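Local atomic coordinates of EmGH1 (PDB entry 5Z87), a protein that probably hydrolyses beta-glucosidic bonds, as other glycosyl hydrolase family 3 enzymes do, and may also act on xylosides or arabinofuranosides. Residues L353-P356 with Q357-R360. Sequence-based numbering, arbitrary orientation.
Sequences LMLP and QLVR
L358 packs its isobutyl group back against the preceding turn of the helix, where CD1 lies 3.8 Å from M354 CB and 4.4 Å from L355 CD2. With CG anti to its own carbonyl carbon (chi1 -70°), the branch runs back over the M354 carbonyl, and CG comes within 3.2 Å of M354 O. That oxygen also accepts the L358 backbone N–H, so the N–H and the side chain crowd the same carbonyl oxygen. Leucine suits this buried place because it fills a greasy niche and demands no polar partner; an alanine here would probably open a gap beside M354 CB and L355 CD2 and weaken the packing of this turn. L355, also buried, turns to A334 and L338 of helix 330-340.

The M354–L358 bond is one of three i to i+4 bonds in this short alpha-helix, which belongs to the family's N-terminal, TIM-barrel-like region, well away from the DTT pocket; the others run from V359 N to L355 O (3.0 Å) and from R360 N to P356 O. Proline fits the first turn since its ring nitrogen has no hydrogen to give. A water stands between L353 O and Q357 N, taking the place of a direct i to i+4 bond: it donates to the carbonyl and accepts from the N–H.

The more solvent-facing side relies on polar bonds, not close apolar packing. Bent at chi3 (-64°), the R360 chain folds back so that its guanidinium lies with one face over P356 O, 3.9 Å from the plane, while NH1 reaches D57 in a salt bridge. Q357 OE1 sits at the guanidinium edge, in its plane, accepting from R360 NH2 at 3.0 Å and from NE at 3.3 Å; both donors approach from one face of the amide, above its plane. Glutamine suits this spot because its amide can also donate, through NE2, to D361.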
# COMPACT_ATOMS: atom_id res chain seq x y z
N LEU A 353 -13.73 33.05 -8.00
CA LEU A 353 -14.43 34.32 -8.00
C LEU A 353 -13.52 35.46 -7.55
O LEU A 353 -13.81 36.63 -7.85
CB LEU A 353 -15.68 34.25 -7.13
CG LEU A 353 -16.95 33.65 -7.76
CD1 LEU A 353 -16.73 32.29 -8.37
CD2 LEU A 353 -18.11 33.57 -6.77
N MET A 354 -12.42 35.16 -6.87
CA MET A 354 -11.44 36.16 -6.46
C MET A 354 -10.47 36.54 -7.57
O MET A 354 -9.70 37.49 -7.39
CB MET A 354 -10.63 35.67 -5.25
CG MET A 354 -11.44 35.37 -3.99
SD MET A 354 -10.43 34.57 -2.71
CE MET A 354 -11.71 34.14 -1.52
N LEU A 355 -10.47 35.83 -8.70
CA LEU A 355 -9.45 36.07 -9.72
C LEU A 355 -9.44 37.50 -10.25
O LEU A 355 -8.34 38.08 -10.37
CB LEU A 355 -9.62 35.06 -10.85
CG LEU A 355 -9.33 33.60 -10.55
CD1 LEU A 355 -9.46 32.78 -11.83
CD2 LEU A 355 -7.94 33.44 -9.94
N PRO A 356 -10.58 38.14 -10.59
CA PRO A 356 -10.49 39.53 -11.09
C PRO A 356 -9.88 40.49 -10.08
O PRO A 356 -8.98 41.25 -10.43
CB PRO A 356 -11.96 39.88 -11.41
CG PRO A 356 -12.64 38.57 -11.60
CD PRO A 356 -11.96 37.62 -10.64
N GLN A 357 -10.34 40.46 -8.83
CA GLN A 357 -9.76 41.37 -7.85
C GLN A 357 -8.29 41.07 -7.59
O GLN A 357 -7.52 41.99 -7.29
CB GLN A 357 -10.56 41.32 -6.54
CG GLN A 357 -10.39 42.57 -5.67
CD GLN A 357 -10.42 43.87 -6.49
OE1 GLN A 357 -11.42 44.17 -7.15
NE2 GLN A 357 -9.32 44.62 -6.48
N LEU A 358 -7.87 39.80 -7.70
CA LEU A 358 -6.45 39.49 -7.50
C LEU A 358 -5.60 40.08 -8.61
O LEU A 358 -4.48 40.55 -8.36
CB LEU A 358 -6.23 37.97 -7.42
CG LEU A 358 -6.77 37.31 -6.15
CD1 LEU A 358 -6.99 35.82 -6.36
CD2 LEU A 358 -5.84 37.59 -4.95
N VAL A 359 -6.10 40.04 -9.85
CA VAL A 359 -5.40 40.67 -10.96
C VAL A 359 -5.32 42.18 -10.74
O VAL A 359 -4.26 42.79 -10.88
CB VAL A 359 -6.09 40.33 -12.28
CG1 VAL A 359 -5.58 41.22 -13.41
CG2 VAL A 359 -5.89 38.86 -12.60
N ARG A 360 -6.45 42.79 -10.37
CA ARG A 360 -6.46 44.23 -10.17
C ARG A 360 -5.59 44.63 -8.98
O ARG A 360 -4.89 45.65 -9.03
CB ARG A 360 -7.90 44.73 -10.00
CG ARG A 360 -8.67 44.76 -11.34
CD ARG A 360 -10.01 45.48 -11.23
NE ARG A 360 -10.89 44.78 -10.31
CZ ARG A 360 -11.83 43.92 -10.70
NH1 ARG A 360 -12.00 43.68 -11.99
NH2 ARG A 360 -12.60 43.31 -9.79
O HOH W 1 -12.76 39.20 -7.66